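Side-chain contacts in DUF5348 domain-containing protein (Ruminococcus gnavus, PDB 3NRL), which is of unknown function and folds as a small all-beta domain built on an antiparallel sheet: residues A[35-40]-A[46-51]; A[16-21]-A[54-59]. One frame throughout, in Å; residues are numbered along the deposited sequence.

In the fold
Both contacts belong to one antiparallel sheet but join it in different ways. Contact 1 pairs adjacent strands of a hairpin, 36-41 and 44-52, through backbone hydrogen bonds, with a largely buried apolar face (F37, V39, V48) and a more exposed face on the other side (C36, D38, P47, R49). Contact 2 spans strands 17-23 and 56-59, which are not neighbours in the sheet; no backbone-to-backbone bond links its segments, and every close contact between them is made by W56. Strand 44-52 also pairs with 56-59, R49 O lying 2.8 Å from V59 N, and I50 packs on W56. Each contact is partly buried; contact 2 is exposed at G16, beside which R17 binds a sulfate.

Contact 1 of 2, residues A[35-40]-A[46-51]; sequences ECFDVK and VPVRIE
F37 and V48 face each other as an antiparallel hydrogen-bonded pair, V48 N donating to F37 O (2.9 Å) and F37 N returning a longer bond to V48 O. V39 and V46 are joined by a second reciprocal pair, in which V46 N reaches V39 O at 2.8 Å along an almost straight N-H...O line (176°). I50 N adds a further bond to E35 O just before the strand begins. At the non-hydrogen-bonded positions between, CA-H...O contacts fill in, the shortest running from D38 CA to V46 O at 3.2 Å.

These two strands, 36-41 and 44-52, form a beta hairpin, with strand 70-72 beside the first and 56-59 beside the second. F37, V39, V46 and V48 project to one face of it. There V48 CG2 lies over a face of the F37 ring, 3.8 Å from the ring centroid, in a CH-pi contact. The same methyl touches V39 CG2 at 3.7 Å, bridging ring and valine. With V48 CG1 anti to the carbonyl carbon (chi1 -57°), CG2 falls between the backbone N and the carbonyl carbon, packed 3.2 Å from F37 O. I50 approaches the ring obliquely through CB, while V71 and M73 also touch F37.

The other face carries C36, D38, P47 and R49 and is more exposed. D38 turns OD1 over the backbone of P47, 3.3 Å from P47 CA, while its OD2 forms a salt bridge with R72. Along the second strand, R49 NE donates in its guanidinium plane to the anti lone pair of E51 OE2 (2.7 Å), a salt bridge that ties together two residues of the same strand.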
# COMPACT_ATOMS: atom_id res chain seq x y z
N GLU A 35 14.22 11.27 -3.00
CA GLU A 35 13.30 11.68 -1.94
C GLU A 35 13.44 10.81 -0.69
O GLU A 35 13.51 9.58 -0.78
CB GLU A 35 11.86 11.68 -2.45
CG GLU A 35 11.65 12.66 -3.59
CD GLU A 35 10.21 13.11 -3.72
OE1 GLU A 35 9.69 13.74 -2.77
OE2 GLU A 35 9.59 12.84 -4.77
N CYS A 36 13.48 11.46 0.46
CA CYS A 36 13.63 10.76 1.74
C CYS A 36 12.35 10.75 2.57
O CYS A 36 11.52 11.66 2.49
CB CYS A 36 14.76 11.41 2.54
SG CYS A 36 14.56 13.20 2.70
N PHE A 37 12.21 9.71 3.39
CA PHE A 37 11.05 9.54 4.27
C PHE A 37 11.36 8.37 5.21
O PHE A 37 12.38 7.70 5.04
CB PHE A 37 9.80 9.25 3.44
CG PHE A 37 9.93 8.07 2.50
CD1 PHE A 37 9.73 6.77 2.96
CD2 PHE A 37 10.24 8.27 1.16
CE1 PHE A 37 9.84 5.68 2.09
CE2 PHE A 37 10.36 7.19 0.28
CZ PHE A 37 10.16 5.90 0.75
N ASP A 38 10.51 8.14 6.22
CA ASP A 38 10.73 7.04 7.16
C ASP A 38 9.80 5.87 6.85
O ASP A 38 8.69 6.07 6.36
CB ASP A 38 10.47 7.45 8.61
CG ASP A 38 11.40 8.53 9.12
OD1 ASP A 38 12.62 8.45 8.87
OD2 ASP A 38 10.91 9.47 9.79
N VAL A 39 10.27 4.66 7.15
CA VAL A 39 9.47 3.46 6.96
C VAL A 39 9.22 2.90 8.35
O VAL A 39 10.13 2.80 9.18
CB VAL A 39 10.21 2.37 6.15
CG1 VAL A 39 9.38 1.07 6.19
CG2 VAL A 39 10.42 2.81 4.71
N LYS A 40 7.97 2.52 8.60
CA LYS A 40 7.60 1.96 9.89
C LYS A 40 8.04 0.50 9.95
O LYS A 40 7.72 -0.30 9.07
CB LYS A 40 6.09 2.06 10.08
CG LYS A 40 5.58 1.59 11.43
CD LYS A 40 5.99 2.54 12.53
CE LYS A 40 5.40 2.12 13.87
NZ LYS A 40 3.91 2.03 13.82
N VAL A 46 12.35 3.98 10.40
CA VAL A 46 13.68 3.87 9.80
C VAL A 46 13.83 4.84 8.63
O VAL A 46 13.03 4.82 7.70
CB VAL A 46 13.92 2.43 9.27
CG1 VAL A 46 15.34 2.30 8.72
CG2 VAL A 46 13.66 1.41 10.37
N PRO A 47 14.87 5.69 8.67
CA PRO A 47 15.10 6.66 7.59
C PRO A 47 15.59 5.98 6.31
O PRO A 47 16.54 5.20 6.34
CB PRO A 47 16.15 7.59 8.18
CG PRO A 47 16.95 6.68 9.05
CD PRO A 47 15.87 5.86 9.74
N VAL A 48 14.93 6.27 5.20
CA VAL A 48 15.33 5.69 3.93
C VAL A 48 15.31 6.74 2.84
O VAL A 48 14.83 7.86 3.03
CB VAL A 48 14.37 4.54 3.50
CG1 VAL A 48 14.32 3.48 4.57
CG2 VAL A 48 12.98 5.10 3.24
N ARG A 49 15.84 6.36 1.68
CA ARG A 49 15.87 7.24 0.52
C ARG A 49 15.48 6.33 -0.64
O ARG A 49 15.98 5.21 -0.74
CB ARG A 49 17.29 7.79 0.30
CG ARG A 49 17.38 8.87 -0.77
CD ARG A 49 18.78 9.51 -0.84
NE ARG A 49 19.79 8.62 -1.39
CZ ARG A 49 20.79 8.09 -0.67
NH1 ARG A 49 20.90 8.36 0.62
NH2 ARG A 49 21.65 7.28 -1.25
N ILE A 50 14.56 6.78 -1.49
CA ILE A 50 14.17 5.94 -2.61
C ILE A 50 15.03 6.30 -3.82
O ILE A 50 15.27 7.47 -4.09
CB ILE A 50 12.67 6.08 -2.95
CG1 ILE A 50 12.28 5.04 -4.00
CG2 ILE A 50 12.36 7.49 -3.46
CD1 ILE A 50 10.79 4.83 -4.14
N GLU A 51 15.49 5.28 -4.52
CA GLU A 51 16.34 5.48 -5.69
C GLU A 51 15.93 4.55 -6.82
O GLU A 51 15.11 3.65 -6.62
CB GLU A 51 17.81 5.20 -5.33
CG GLU A 51 18.40 6.13 -4.29
CD GLU A 51 18.61 7.55 -4.80
OE1 GLU A 51 18.34 7.82 -5.99
OE2 GLU A 51 19.05 8.40 -3.99

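Contact 2 of 2, residues A[16-21]-A[54-59]; sequences GRYDIR and DDWYLV. With SO4 (sulfate ion), chain C.
The backbones of G16-R21 and D54-V59 stay well apart, Y18 and W56 being nearest at 8.1 Å between their CA atoms, and the W56 indole spans the gap. Its NE1 donates to G16 O (2.7 Å), but the bond is bent, 142° at the hydrogen, and the acceptor lies 16° out of the indole plane. This bond satisfies the indole N-H of a buried residue with a main-chain carbonyl.

Y18 and W56 form an offset edge-to-face pair: the tyrosine edge points at the five-membered ring, with planes at 86° and centroids 5.4 Å apart. Y18 CE2 also meets W56 CB at 3.6 Å, near the plane of the phenol. The tyrosine hydroxyl is hydrogen-bonded to D67. In the order of the antiparallel sheet strand 17-23 is second and strand 56-59 last; Y18 and W56 bring the two into contact, with I50 packing on W56 and L9 on Y18.

R17 runs past the benzo part of the indole, its chain extended from CG to NE, with CG near CZ2 and NH1 at the ring edge, 3.7 Å from W56 CH2. From there the guanidinium grips a sulfate ion, probably from the crystallisation liquor, with two nearly straight bonds: NH1 to O1 at 2.7 Å and NH2 to O2 at 2.6 Å. The sulfur lies in the guanidinium plane, as in a bidentate ion pair, and C33 N supplies another bond to the anion.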
# COMPACT_ATOMS: atom_id res chain seq x y z
N GLY A 16 5.31 4.96 -13.87
CA GLY A 16 6.28 4.05 -13.30
C GLY A 16 6.98 4.53 -12.04
O GLY A 16 8.18 4.34 -11.88
N ARG A 17 6.21 5.15 -11.15
CA ARG A 17 6.73 5.67 -9.90
C ARG A 17 5.93 5.15 -8.72
O ARG A 17 4.78 4.74 -8.86
CB ARG A 17 6.65 7.19 -9.87
CG ARG A 17 7.43 7.91 -10.95
CD ARG A 17 7.16 9.41 -10.86
NE ARG A 17 7.96 10.17 -11.81
CZ ARG A 17 9.28 10.32 -11.72
NH1 ARG A 17 9.95 9.75 -10.73
NH2 ARG A 17 9.93 11.03 -12.63
N TYR A 18 6.57 5.17 -7.55
CA TYR A 18 5.91 4.77 -6.32
C TYR A 18 5.25 6.04 -5.83
O TYR A 18 5.69 7.15 -6.16
CB TYR A 18 6.94 4.26 -5.31
CG TYR A 18 7.12 2.76 -5.39
CD1 TYR A 18 6.24 1.90 -4.72
CD2 TYR A 18 8.10 2.20 -6.20
CE1 TYR A 18 6.33 0.52 -4.88
CE2 TYR A 18 8.20 0.83 -6.37
CZ TYR A 18 7.31 -0.01 -5.71
OH TYR A 18 7.41 -1.37 -5.88
N ASP A 19 4.18 5.90 -5.07
CA ASP A 19 3.48 7.06 -4.55
C ASP A 19 3.04 6.78 -3.13
O ASP A 19 3.16 5.66 -2.65
CB ASP A 19 2.28 7.39 -5.44
CG ASP A 19 1.70 8.77 -5.18
OD1 ASP A 19 2.34 9.56 -4.45
OD2 ASP A 19 0.61 9.06 -5.71
N ILE A 20 2.54 7.81 -2.46
CA ILE A 20 2.10 7.65 -1.09
C ILE A 20 0.66 8.11 -0.91
O ILE A 20 0.30 9.22 -1.28
CB ILE A 20 2.98 8.46 -0.13
CG1 ILE A 20 4.41 7.92 -0.16
CG2 ILE A 20 2.40 8.42 1.27
CD1 ILE A 20 5.40 8.76 0.59
N ARG A 21 -0.16 7.23 -0.35
CA ARG A 21 -1.55 7.56 -0.10
C ARG A 21 -1.66 7.99 1.36
O ARG A 21 -1.40 7.20 2.27
CB ARG A 21 -2.46 6.36 -0.33
CG ARG A 21 -3.88 6.62 0.12
CD ARG A 21 -4.57 5.35 0.56
NE ARG A 21 -5.08 4.58 -0.57
CZ ARG A 21 -6.00 5.03 -1.41
NH1 ARG A 21 -6.50 6.25 -1.25
NH2 ARG A 21 -6.44 4.26 -2.41
N ASP A 54 17.88 -0.66 -11.61
CA ASP A 54 17.24 -1.39 -12.70
C ASP A 54 15.76 -1.32 -12.36
O ASP A 54 14.89 -1.44 -13.23
CB ASP A 54 17.70 -2.85 -12.71
CG ASP A 54 19.11 -3.01 -13.23
OD1 ASP A 54 19.33 -2.73 -14.43
OD2 ASP A 54 20.00 -3.41 -12.45
N ASP A 55 15.49 -1.09 -11.08
CA ASP A 55 14.14 -0.98 -10.55
C ASP A 55 14.20 -0.16 -9.27
O ASP A 55 15.28 0.02 -8.69
CB ASP A 55 13.57 -2.38 -10.27
CG ASP A 55 12.11 -2.34 -9.87
OD1 ASP A 55 11.36 -1.53 -10.45
OD2 ASP A 55 11.71 -3.14 -8.99
N TRP A 56 13.06 0.34 -8.82
CA TRP A 56 13.01 1.15 -7.60
C TRP A 56 13.46 0.36 -6.38
O TRP A 56 13.12 -0.82 -6.22
CB TRP A 56 11.59 1.66 -7.35
CG TRP A 56 11.07 2.56 -8.41
CD1 TRP A 56 10.25 2.23 -9.45
CD2 TRP A 56 11.34 3.96 -8.55
NE1 TRP A 56 9.99 3.34 -10.22
CE2 TRP A 56 10.64 4.41 -9.69
CE3 TRP A 56 12.10 4.88 -7.81
CZ2 TRP A 56 10.68 5.74 -10.12
CZ3 TRP A 56 12.14 6.21 -8.24
CH2 TRP A 56 11.44 6.63 -9.38
N TYR A 57 14.24 1.00 -5.51
CA TYR A 57 14.71 0.33 -4.30
C TYR A 57 14.93 1.36 -3.20
O TYR A 57 14.99 2.56 -3.45
CB TYR A 57 16.01 -0.43 -4.58
CG TYR A 57 17.20 0.45 -4.89
CD1 TYR A 57 18.09 0.83 -3.88
CD2 TYR A 57 17.44 0.90 -6.19
CE1 TYR A 57 19.19 1.63 -4.17
CE2 TYR A 57 18.54 1.70 -6.48
CZ TYR A 57 19.41 2.06 -5.47
OH TYR A 57 20.51 2.83 -5.75
N LEU A 58 15.03 0.88 -1.96
CA LEU A 58 15.24 1.79 -0.85
C LEU A 58 16.64 1.67 -0.27
O LEU A 58 17.18 0.57 -0.10
CB LEU A 58 14.22 1.51 0.26
CG LEU A 58 12.74 1.58 -0.12
CD1 LEU A 58 11.89 1.31 1.12
CD2 LEU A 58 12.41 2.96 -0.69
N VAL A 59 17.25 2.82 0.01
CA VAL A 59 18.56 2.84 0.62
C VAL A 59 18.25 3.06 2.10
O VAL A 59 17.47 3.94 2.44
CB VAL A 59 19.42 4.03 0.13
CG1 VAL A 59 20.68 4.16 0.99
CG2 VAL A 59 19.80 3.83 -1.34
S SO4 C . 13.36 10.93 -11.45
O1 SO4 C . 12.60 10.21 -10.42
O2 SO4 C . 12.55 11.05 -12.67
O3 SO4 C . 13.72 12.27 -10.95
O4 SO4 C . 14.59 10.17 -11.75